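Side-chain contacts in nitroreductase-like family protein (Bacillus cereus, PDB 2I7H), which belongs to the nitroreductase family of alpha/beta proteins and binds flavin mononucleotide where its two subunits meet: residues K15-V20 with N122-A127; P44-R49 with R109-A114; D87-L90 with A94-V97. All coordinates share one frame; numbering follows the deposited sequence.

Overall arrangement
Contacts 1 and 2 share helix 106-129, with centres about 22 Å apart, and both belong to flavin mononucleotide pockets bordered by the second subunit. Each flavin has its phosphate bound by residues such as those in 15-20 of one subunit, while residues such as those in 44-49 come from the other. Contact 1 is buried and joins aliphatic packing to anion binding; contact 2 is only partly buried and relies on salt bridges and water. Contact 3, also buried, is not touched by the second subunit and ties a helix to the sheet through one hydrogen bond from a glutamine side-chain amide, and an aromatic ring. Contacts 2 and 3 sit on opposite sides of the chain's centre, their centres about 27 Å apart.

Contact 1: residues K15-V20 with N122-A127; sequences KERRSV and NFQLLA. With FMN (flavin mononucleotide), chain G.
The phosphate site of the flavin mononucleotide pocket is backed here by helix 106-129, where Arg17, just past the end of helix 10-16, lies against Gln124 and Leu125. The touch between protein segments is aliphatic: Arg17 CD rests 4.0 Å from Gln124 CB and 4.2 Å from Leu125 CD2, one of the leucine's methyl branches. With its CG turned away from the backbone N (chi1 -173°), Arg17 carries its CD up against the helix, then bends at its next two torsions to bring the guanidinium to the phosphate. That group lies nearly parallel to the Gln124 amide, the two planes only 11° apart, although the side chains themselves cross at a slant. Arginine suits the place because its methylenes can pack while its planar end grips an anion: Arg17 NH1 and NH2 each donate to flavin O3P at 3.0 Å, and O3P lies in the guanidinium plane. Ser19 OG donates a third bond to the same O3P (2.6 Å), and its backbone N reaches O1P. A water links the two segments, donating to Ser19 OG and accepting from Gln124 NE2 at 2.6 Å. Arg17 NH2 also has a weak bond to the carbonyl of Trp42 of the second subunit. Arg21 NE and Lys137 NZ are hydrogen-bonded to the flavin mononucleotide too. With three donors on O3P and an arginine charge beside it, the phosphate's negative charge is probably offset in part.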
loop_
_atom_site.group_PDB
_atom_site.type_symbol
_atom_site.label_atom_id
_atom_site.label_comp_id
_atom_site.label_asym_id
_atom_site.label_seq_id
_atom_site.Cartn_x
_atom_site.Cartn_y
_atom_site.Cartn_z
ATOM N N LYS A 15 3.988 -4.101 13.008
ATOM C CA LYS A 15 5.002 -3.361 13.762
ATOM C C LYS A 15 6.364 -4.047 13.875
ATOM O O LYS A 15 7.381 -3.377 14.115
ATOM C CB LYS A 15 4.484 -3.002 15.151
ATOM C CG LYS A 15 3.161 -2.221 15.143
ATOM C CD LYS A 15 2.922 -1.525 16.480
ATOM C CE LYS A 15 3.069 -2.485 17.658
ATOM N NZ LYS A 15 1.877 -3.371 17.801
ATOM N N GLU A 16 6.399 -5.360 13.693
ATOM C CA GLU A 16 7.633 -6.112 13.859
ATOM C C GLU A 16 8.365 -6.302 12.527
ATOM O O GLU A 16 9.586 -6.381 12.504
ATOM C CB GLU A 16 7.360 -7.449 14.567
ATOM C CG GLU A 16 7.049 -7.305 16.063
ATOM C CD GLU A 16 6.674 -8.626 16.763
ATOM O OE1 GLU A 16 6.725 -9.703 16.115
ATOM O OE2 GLU A 16 6.337 -8.591 17.980
ATOM N N ARG A 17 7.616 -6.366 11.428
ATOM C CA ARG A 17 8.187 -6.360 10.074
ATOM C C ARG A 17 9.314 -5.344 9.929
ATOM O O ARG A 17 9.178 -4.180 10.311
ATOM C CB ARG A 17 7.089 -6.064 9.022
ATOM C CG ARG A 17 7.529 -6.200 7.559
ATOM C CD ARG A 17 6.848 -5.145 6.617
ATOM N NE ARG A 17 7.041 -3.761 7.084
ATOM C CZ ARG A 17 8.111 -2.984 6.859
ATOM N NH1 ARG A 17 9.151 -3.421 6.160
ATOM N NH2 ARG A 17 8.165 -1.752 7.378
ATOM N N ARG A 18 10.438 -5.816 9.403
ATOM C CA ARG A 18 11.576 -4.966 9.075
ATOM C C ARG A 18 11.988 -5.250 7.644
ATOM O O ARG A 18 11.897 -6.392 7.180
ATOM C CB ARG A 18 12.786 -5.270 9.979
ATOM C CG ARG A 18 12.594 -5.140 11.477
ATOM C CD ARG A 18 12.709 -3.696 11.921
ATOM N NE ARG A 18 11.352 -3.185 11.988
ATOM C CZ ARG A 18 10.616 -3.132 13.094
ATOM N NH1 ARG A 18 11.117 -3.476 14.285
ATOM N NH2 ARG A 18 9.382 -2.698 12.992
ATOM N N SER A 19 12.459 -4.210 6.957
ATOM C CA SER A 19 13.181 -4.371 5.706
ATOM C C SER A 19 14.476 -5.128 5.985
ATOM O O SER A 19 15.276 -4.726 6.836
ATOM C CB SER A 19 13.484 -3.002 5.096
ATOM O OG SER A 19 12.277 -2.412 4.643
ATOM N N VAL A 20 14.674 -6.232 5.269
ATOM C CA VAL A 20 15.840 -7.080 5.462
ATOM C C VAL A 20 16.631 -7.045 4.159
ATOM O O VAL A 20 16.068 -7.231 3.084
ATOM C CB VAL A 20 15.404 -8.512 5.873
ATOM C CG1 VAL A 20 16.554 -9.491 5.782
ATOM C CG2 VAL A 20 14.832 -8.491 7.274
ATOM N N ASN A 122 0.874 -6.154 1.610
ATOM C CA ASN A 122 0.290 -7.442 1.988
ATOM C C ASN A 122 1.341 -8.527 1.938
ATOM O O ASN A 122 1.489 -9.300 2.873
ATOM C CB ASN A 122 -0.786 -7.858 0.995
ATOM C CG ASN A 122 -2.126 -7.236 1.257
ATOM O OD1 ASN A 122 -2.390 -6.634 2.298
ATOM N ND2 ASN A 122 -3.007 -7.404 0.290
ATOM N N PHE A 123 2.043 -8.597 0.805
ATOM C CA PHE A 123 3.042 -9.626 0.583
ATOM C C PHE A 123 4.125 -9.568 1.655
ATOM O O PHE A 123 4.548 -10.603 2.161
ATOM C CB PHE A 123 3.716 -9.489 -0.781
ATOM C CG PHE A 123 4.793 -10.484 -0.972
ATOM C CD1 PHE A 123 4.487 -11.804 -1.398
ATOM C CD2 PHE A 123 6.100 -10.170 -0.639
ATOM C CE1 PHE A 123 5.495 -12.727 -1.521
ATOM C CE2 PHE A 123 7.105 -11.099 -0.763
ATOM C CZ PHE A 123 6.819 -12.370 -1.196
ATOM N N GLN A 124 4.568 -8.355 1.981
ATOM C CA GLN A 124 5.643 -8.163 2.957
ATOM C C GLN A 124 5.220 -8.666 4.337
ATOM O O GLN A 124 6.013 -9.296 5.032
ATOM C CB GLN A 124 6.064 -6.703 3.011
ATOM C CG GLN A 124 6.896 -6.189 1.810
ATOM C CD GLN A 124 7.557 -4.833 2.185
ATOM O OE1 GLN A 124 6.902 -3.966 2.752
ATOM N NE2 GLN A 124 8.840 -4.687 1.926
ATOM N N LEU A 125 3.951 -8.429 4.683
ATOM C CA LEU A 125 3.349 -8.884 5.935
ATOM C C LEU A 125 3.205 -10.403 5.987
ATOM O O LEU A 125 3.644 -11.052 6.926
ATOM C CB LEU A 125 1.981 -8.198 6.143
ATOM C CG LEU A 125 2.045 -6.696 6.375
ATOM C CD1 LEU A 125 0.635 -6.070 6.522
ATOM C CD2 LEU A 125 2.948 -6.395 7.569
ATOM N N LEU A 126 2.597 -10.953 4.949
ATOM C CA LEU A 126 2.518 -12.392 4.729
ATOM C C LEU A 126 3.865 -13.107 4.821
ATOM O O LEU A 126 3.971 -14.162 5.457
ATOM C CB LEU A 126 1.838 -12.668 3.378
ATOM C CG LEU A 126 0.357 -12.264 3.329
ATOM C CD1 LEU A 126 -0.153 -12.047 1.929
ATOM C CD2 LEU A 126 -0.528 -13.289 4.040
ATOM N N ALA A 127 4.885 -12.537 4.182
ATOM C CA ALA A 127 6.218 -13.115 4.205
ATOM C C ALA A 127 6.808 -13.054 5.617
ATOM O O ALA A 127 7.353 -14.034 6.107
ATOM C CB ALA A 127 7.147 -12.431 3.134
HETATM N N1 FMN G . 15.138 0.317 0.947
HETATM C C2 FMN G . 16.346 0.245 0.259
HETATM O O2 FMN G . 17.352 -0.165 0.835
HETATM N N3 FMN G . 16.411 0.627 -1.070
HETATM C C4 FMN G . 15.253 1.084 -1.687
HETATM O O4 FMN G . 15.313 1.668 -2.757
HETATM C C4A FMN G . 14.054 1.151 -0.994
HETATM N N5 FMN G . 12.924 1.613 -1.648
HETATM C C5A FMN G . 11.718 1.702 -0.959
HETATM C C6 FMN G . 10.626 2.167 -1.665
HETATM C C7 FMN G . 9.375 2.285 -1.099
HETATM C C7M FMN G . 8.221 2.530 -2.025
HETATM C C8 FMN G . 9.218 1.928 0.238
HETATM C C8M FMN G . 7.828 1.957 0.817
HETATM C C9 FMN G . 10.332 1.447 0.972
HETATM C C9A FMN G . 11.608 1.330 0.388
HETATM N N10 FMN G . 12.775 0.859 1.062
HETATM C C10 FMN G . 13.981 0.765 0.347
HETATM C "C1'" FMN G . 12.854 0.736 2.572
HETATM C "C2'" FMN G . 13.264 2.068 3.211
HETATM O "O2'" FMN G . 14.558 2.409 2.801
HETATM C "C3'" FMN G . 13.156 2.226 4.751
HETATM O "O3'" FMN G . 14.387 2.180 5.446
HETATM C "C4'" FMN G . 12.277 1.229 5.462
HETATM O "O4'" FMN G . 11.085 0.990 4.757
HETATM C "C5'" FMN G . 11.980 1.770 6.857
HETATM O "O5'" FMN G . 12.384 0.739 7.739
HETATM P P FMN G . 11.537 -0.647 7.799
HETATM O O1P FMN G . 12.432 -1.744 8.344
HETATM O O2P FMN G . 10.402 -0.396 8.759
HETATM O O3P FMN G . 10.943 -1.059 6.457
HETATM O O HOH W 1 10.699 -2.896 2.434
#

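Contact 2: residues P44-R49 with R109-A114; sequences PNHKHR and RDEDYA. With FMN (flavin mononucleotide), chain J.
A partly buried salt-bridge network joins Arg49 to Glu111 and, in one of its two conformers, Asp112, fastening the loop between helix 30-40 and strand 53-58 to helix 106-129 at the flavin site of this nitroreductase fold. Arginine fits because its flat end can serve two carboxylates at once. Arg49 NH1 reaches the anti lone pair of Glu111 OE1 at 2.9 Å, in a nearly straight bond (163°) within the guanidinium plane. In that Asp112 conformer, Arg49 grips OD1 side-on, NE at 2.8 Å on the syn lone pair and NH1 at 3.1 Å from above the carboxylate plane. The bend at chi3 (-70°) turns the guanidinium so that both acidic neighbours meet its edge. His46 is oblique to Glu111, its ring 50° from the carboxylate plane, and ND1 gives OE1 a weak bond. The other oxygen, Glu111 OE2, bonds to Ser138 OG of the second subunit, so one carboxylate connects the loop, the helix and the dimer partner. Glu111 CG and the Ala114 methyl approach the dimethyl-benzene end of the flavin, where small or aliphatic groups fit a nonpolar surface, while Asn45 N donates to the flavin ribityl O4' at 2.7 Å. One of the waters of the site donates to Glu111 OE1 at 2.7 Å, accepts from Arg49 NH2 at 2.8 Å and lies in the plane of the His46 ring.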
loop_
_atom_site.group_PDB
_atom_site.type_symbol
_atom_site.label_atom_id
_atom_site.label_comp_id
_atom_site.label_asym_id
_atom_site.label_seq_id
_atom_site.Cartn_x
_atom_site.Cartn_y
_atom_site.Cartn_z
ATOM N N PRO A 44 -7.047 -4.374 -1.744
ATOM C CA PRO A 44 -8.112 -3.576 -2.366
ATOM C C PRO A 44 -7.645 -3.145 -3.757
ATOM O O PRO A 44 -6.449 -2.879 -3.973
ATOM C CB PRO A 44 -8.167 -2.331 -1.478
ATOM C CG PRO A 44 -6.797 -2.233 -0.895
ATOM C CD PRO A 44 -6.492 -3.683 -0.570
ATOM N N ASN A 45 -8.566 -3.096 -4.698
ATOM C CA ASN A 45 -8.231 -2.650 -6.030
ATOM C C ASN A 45 -9.466 -2.183 -6.723
ATOM O O ASN A 45 -10.437 -2.931 -6.854
ATOM C CB ASN A 45 -7.497 -3.725 -6.845
ATOM C CG ASN A 45 -8.304 -4.976 -7.049
ATOM O OD1 ASN A 45 -8.610 -5.322 -8.180
ATOM N ND2 ASN A 45 -8.592 -5.711 -5.956
ATOM N N HIS A 46 -9.426 -0.945 -7.178
ATOM C CA HIS A 46 -10.625 -0.310 -7.659
ATOM C C HIS A 46 -11.117 -1.023 -8.912
ATOM O O HIS A 46 -10.328 -1.376 -9.786
ATOM C CB HIS A 46 -10.447 1.207 -7.852
ATOM C CG HIS A 46 -11.742 1.963 -7.871
ATOM N ND1 HIS A 46 -12.167 2.700 -8.955
ATOM C CD2 HIS A 46 -12.734 2.055 -6.957
ATOM C CE1 HIS A 46 -13.347 3.235 -8.698
ATOM N NE2 HIS A 46 -13.711 2.864 -7.488
ATOM N N LYS A 47 -12.427 -1.259 -8.946
ATOM C CA LYS A 47 -13.113 -1.888 -10.072
ATOM C C LYS A 47 -12.605 -3.296 -10.405
ATOM O O LYS A 47 -12.892 -3.831 -11.474
ATOM C CB LYS A 47 -13.089 -0.972 -11.300
ATOM C CG LYS A 47 -13.816 0.348 -11.105
ATOM C CD LYS A 47 -15.327 0.159 -10.985
ATOM C CE LYS A 47 -16.064 1.481 -11.143
ATOM N NZ LYS A 47 -17.476 1.267 -11.570
ATOM N N HIS A 48 -11.856 -3.890 -9.474
ATOM C CA HIS A 48 -11.326 -5.257 -9.636
ATOM C C HIS A 48 -10.448 -5.358 -10.898
ATOM O O HIS A 48 -10.524 -6.334 -11.674
ATOM C CB HIS A 48 -12.487 -6.286 -9.621
ATOM C CG HIS A 48 -12.051 -7.704 -9.412
ATOM N ND1 HIS A 48 -11.613 -8.180 -8.191
ATOM C CD2 HIS A 48 -11.990 -8.755 -10.272
ATOM C CE1 HIS A 48 -11.298 -9.460 -8.313
ATOM N NE2 HIS A 48 -11.512 -9.830 -9.565
ATOM N N ARG A 49 -9.631 -4.324 -11.108
ATOM C CA ARG A 49 -8.704 -4.283 -12.255
ATOM C C ARG A 49 -7.477 -5.150 -12.016
ATOM O O ARG A 49 -6.770 -5.475 -12.972
ATOM C CB ARG A 49 -8.274 -2.856 -12.613
ATOM C CG ARG A 49 -9.357 -2.023 -13.232
ATOM C CD ARG A 49 -8.793 -0.758 -13.871
ATOM N NE ARG A 49 -8.316 0.199 -12.876
ATOM C CZ ARG A 49 -9.053 1.167 -12.327
ATOM N NH1 ARG A 49 -8.501 2.005 -11.440
ATOM N NH2 ARG A 49 -10.324 1.302 -12.680
ATOM N N ARG A 109 -4.617 5.452 -13.048
ATOM C CA ARG A 109 -3.220 5.054 -12.806
ATOM C C ARG A 109 -2.874 5.131 -11.313
ATOM O O ARG A 109 -2.178 4.266 -10.785
ATOM C CB ARG A 109 -2.266 5.919 -13.658
ATOM C CG ARG A 109 -0.811 5.646 -13.501
ATOM C CD ARG A 109 -0.167 6.175 -12.174
ATOM N NE ARG A 109 -0.455 7.597 -11.947
ATOM C CZ ARG A 109 -0.022 8.554 -12.758
ATOM N NH1 ARG A 109 0.716 8.195 -13.802
ATOM N NH2 ARG A 109 -0.333 9.837 -12.530
ATOM N N ASP A 110 -3.298 6.213 -10.657
ATOM C CA ASP A 110 -3.083 6.386 -9.233
ATOM C C ASP A 110 -3.758 5.280 -8.445
ATOM O O ASP A 110 -3.157 4.707 -7.549
ATOM C CB ASP A 110 -3.599 7.763 -8.766
ATOM C CG ASP A 110 -2.689 8.908 -9.193
ATOM O OD1 ASP A 110 -1.597 8.671 -9.777
ATOM O OD2 ASP A 110 -3.105 10.050 -8.999
ATOM N N GLU A 111 -5.021 5.006 -8.757
ATOM C CA GLU A 111 -5.740 3.853 -8.193
ATOM C C GLU A 111 -4.990 2.532 -8.397
ATOM O O GLU A 111 -4.847 1.750 -7.483
ATOM C CB GLU A 111 -7.156 3.740 -8.801
ATOM C CG GLU A 111 -8.150 4.655 -8.153
ATOM C CD GLU A 111 -9.459 4.826 -8.944
ATOM O OE1 GLU A 111 -9.619 4.299 -10.045
ATOM O OE2 GLU A 111 -10.330 5.559 -8.466
ATOM N N ASP A 112 -4.524 2.284 -9.603
ATOM C CA ASP A 112 -3.824 1.039 -9.883
ATOM C C ASP A 112 -2.539 0.927 -9.074
ATOM O O ASP A 112 -2.208 -0.138 -8.530
ATOM C CB ASP A 112 -3.573 0.932 -11.386
ATOM C CG ASP A 112 -4.846 0.645 -12.148
ATOM O OD1 ASP A 112 -5.876 0.335 -11.501
ATOM O OD2 ASP A 112 -4.807 0.682 -13.380
ATOM N N TYR A 113 -1.822 2.036 -9.011
ATOM C CA TYR A 113 -0.595 2.133 -8.251
ATOM C C TYR A 113 -0.839 1.926 -6.740
ATOM O O TYR A 113 -0.121 1.158 -6.078
ATOM C CB TYR A 113 0.047 3.493 -8.553
ATOM C CG TYR A 113 1.395 3.699 -7.975
ATOM C CD1 TYR A 113 2.523 3.132 -8.557
ATOM C CD2 TYR A 113 1.561 4.455 -6.827
ATOM C CE1 TYR A 113 3.793 3.324 -8.006
ATOM C CE2 TYR A 113 2.826 4.646 -6.273
ATOM C CZ TYR A 113 3.904 4.086 -6.850
ATOM O OH TYR A 113 5.120 4.333 -6.296
ATOM N N ALA A 114 -1.870 2.581 -6.210
ATOM C CA ALA A 114 -2.328 2.344 -4.838
ATOM C C ALA A 114 -2.549 0.844 -4.545
ATOM O O ALA A 114 -2.009 0.299 -3.559
ATOM C CB ALA A 114 -3.613 3.153 -4.562
HETATM N N1 FMN J . -14.405 2.140 -3.510
HETATM C C2 FMN J . -15.436 3.034 -3.809
HETATM O O2 FMN J . -16.609 2.762 -3.547
HETATM N N3 FMN J . -15.152 4.246 -4.405
HETATM C C4 FMN J . -13.840 4.574 -4.705
HETATM O O4 FMN J . -13.577 5.683 -5.151
HETATM C C4A FMN J . -12.805 3.682 -4.408
HETATM N N5 FMN J . -11.503 4.020 -4.721
HETATM C C5A FMN J . -10.475 3.153 -4.435
HETATM C C6 FMN J . -9.196 3.550 -4.763
HETATM C C7 FMN J . -8.082 2.788 -4.509
HETATM C C7M FMN J . -6.895 3.642 -4.207
HETATM C C8 FMN J . -8.264 1.533 -3.920
HETATM C C8M FMN J . -7.081 0.777 -3.394
HETATM C C9 FMN J . -9.564 1.115 -3.584
HETATM C C9A FMN J . -10.699 1.922 -3.824
HETATM N N10 FMN J . -12.032 1.533 -3.528
HETATM C C10 FMN J . -13.072 2.450 -3.789
HETATM C "C1'" FMN J . -12.421 0.197 -4.101
HETATM C "C2'" FMN J . -12.229 -1.019 -3.202
HETATM O "O2'" FMN J . -11.068 -0.883 -2.393
HETATM C "C3'" FMN J . -12.124 -2.231 -4.132
HETATM O "O3'" FMN J . -13.266 -2.342 -4.960
HETATM C "C4'" FMN J . -11.988 -3.526 -3.378
HETATM O "O4'" FMN J . -10.913 -4.267 -3.896
HETATM C "C5'" FMN J . -13.255 -4.339 -3.563
HETATM O "O5'" FMN J . -13.016 -5.613 -3.034
HETATM P P FMN J . -12.587 -5.784 -1.482
HETATM O O1P FMN J . -11.732 -4.620 -1.011
HETATM O O2P FMN J . -11.748 -7.062 -1.415
HETATM O O3P FMN J . -13.878 -5.863 -0.646
HETATM O O HOH W 2 -7.159 -1.048 -9.439
HETATM O O HOH W 3 -11.528 3.641 -11.817
HETATM O O HOH W 4 -7.167 1.036 -6.421
#

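Contact 3: residues D87-L90 with A94-V97; sequences DRFL and AQIV
One hydrogen bond carries the polar part of this contact, from the side chain of Gln95 in strand 94-101 to the backbone carbonyl of Phe89 in helix 75-90. Gln95 NE2 donates to Phe89 O at 3.2 Å and the bond is nearly straight at the hydrogen (173°). The nitrogen lies in the carbonyl plane on a lone pair of the oxygen, and the oxygen in turn lies close to the plane of the amide, so the bond fixes the rotation of that flat group. Glutamine suits the place: it is long enough to leave the strand, bend at its second torsion (chi2 92°) and still present an N-H to a carbonyl in the helix. The other polar atom of the amide, Gln95 OE1, is buried with no partner in the model.

The van der Waals part involves the same two residues. The side chains cross at about a right angle, yet ring and amide planes are only 28° apart; Phe89 CD2 stands 3.8 Å from both Gln95 NE2 and CD, while NE2 is also 3.9 Å from Phe89 CB. A large ring fills this place well, because Leu65 and Val66 of helix 62-71 pack on it and His164 of strand 157-167 meets it edge-to-face.

Backbone pairing sets the strand itself: Gln95 bonds to Tyr57 of strand 53-58, and Ala94 and Ile96 to strand 157-167. Only three residues separate the segments. Such helix-on-sheet packing, with a helix joined by a short turn to an inner strand of an antiparallel sheet, belongs to the alpha/beta core of the nitroreductase fold.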
loop_
_atom_site.group_PDB
_atom_site.type_symbol
_atom_site.label_atom_id
_atom_site.label_comp_id
_atom_site.label_asym_id
_atom_site.label_seq_id
_atom_site.Cartn_x
_atom_site.Cartn_y
_atom_site.Cartn_z
ATOM N N ASP A 87 27.060 -9.403 -6.792
ATOM C CA ASP A 87 27.291 -10.283 -5.669
ATOM C C ASP A 87 26.129 -10.269 -4.693
ATOM O O ASP A 87 25.772 -11.317 -4.123
ATOM C CB ASP A 87 28.599 -9.921 -4.974
ATOM C CG ASP A 87 29.804 -10.343 -5.777
ATOM O OD1 ASP A 87 29.633 -10.879 -6.899
ATOM O OD2 ASP A 87 30.943 -10.151 -5.295
ATOM N N ARG A 88 25.537 -9.089 -4.511
ATOM C CA ARG A 88 24.367 -8.938 -3.651
ATOM C C ARG A 88 23.131 -9.680 -4.181
ATOM O O ARG A 88 22.448 -10.382 -3.440
ATOM C CB ARG A 88 24.028 -7.470 -3.463
ATOM C CG ARG A 88 23.499 -7.179 -2.100
ATOM C CD ARG A 88 22.219 -6.376 -2.115
ATOM N NE ARG A 88 22.301 -5.108 -2.835
ATOM C CZ ARG A 88 21.388 -4.682 -3.710
ATOM N NH1 ARG A 88 20.325 -5.415 -4.001
ATOM N NH2 ARG A 88 21.541 -3.512 -4.297
ATOM N N PHE A 89 22.841 -9.500 -5.460
ATOM C CA PHE A 89 21.675 -10.110 -6.085
ATOM C C PHE A 89 21.819 -11.633 -6.082
ATOM O O PHE A 89 20.834 -12.379 -6.095
ATOM C CB PHE A 89 21.559 -9.627 -7.540
ATOM C CG PHE A 89 20.783 -8.368 -7.718
ATOM C CD1 PHE A 89 21.160 -7.199 -7.078
ATOM C CD2 PHE A 89 19.689 -8.334 -8.585
ATOM C CE1 PHE A 89 20.447 -6.021 -7.261
ATOM C CE2 PHE A 89 18.985 -7.151 -8.786
ATOM C CZ PHE A 89 19.367 -5.987 -8.117
ATOM N N LEU A 90 23.062 -12.084 -6.112
ATOM C CA LEU A 90 23.348 -13.493 -6.260
ATOM C C LEU A 90 23.451 -14.211 -4.908
ATOM O O LEU A 90 23.516 -15.451 -4.855
ATOM C CB LEU A 90 24.602 -13.667 -7.119
ATOM C CG LEU A 90 24.353 -13.923 -8.617
ATOM C CD1 LEU A 90 23.096 -13.341 -9.169
ATOM C CD2 LEU A 90 25.515 -13.495 -9.473
ATOM N N ALA A 94 15.715 -14.684 -3.923
ATOM C CA ALA A 94 14.699 -14.379 -4.920
ATOM C C ALA A 94 14.601 -12.883 -5.069
ATOM O O ALA A 94 14.822 -12.137 -4.106
ATOM C CB ALA A 94 13.326 -14.991 -4.521
ATOM N N GLN A 95 14.332 -12.451 -6.298
ATOM C CA GLN A 95 13.861 -11.093 -6.596
ATOM C C GLN A 95 12.503 -11.190 -7.263
ATOM O O GLN A 95 12.281 -12.061 -8.114
ATOM C CB GLN A 95 14.809 -10.345 -7.532
ATOM C CG GLN A 95 16.057 -9.813 -6.876
ATOM C CD GLN A 95 17.222 -10.782 -6.946
ATOM O OE1 GLN A 95 17.319 -11.610 -7.867
ATOM N NE2 GLN A 95 18.141 -10.664 -5.974
ATOM N N ILE A 96 11.604 -10.294 -6.871
ATOM C CA ILE A 96 10.307 -10.144 -7.512
ATOM C C ILE A 96 10.115 -8.719 -8.053
ATOM O O ILE A 96 10.001 -7.763 -7.289
ATOM C CB ILE A 96 9.138 -10.575 -6.593
ATOM C CG1 ILE A 96 9.327 -12.045 -6.198
ATOM C CG2 ILE A 96 7.811 -10.454 -7.350
ATOM C CD1 ILE A 96 8.265 -12.594 -5.314
ATOM N N VAL A 97 10.130 -8.590 -9.376
ATOM C CA VAL A 97 9.840 -7.316 -10.015
ATOM C C VAL A 97 8.308 -7.198 -10.081
ATOM O O VAL A 97 7.634 -8.067 -10.626
ATOM C CB VAL A 97 10.503 -7.197 -11.425
ATOM C CG1 VAL A 97 10.273 -5.839 -11.986
ATOM C CG2 VAL A 97 12.011 -7.503 -11.398
#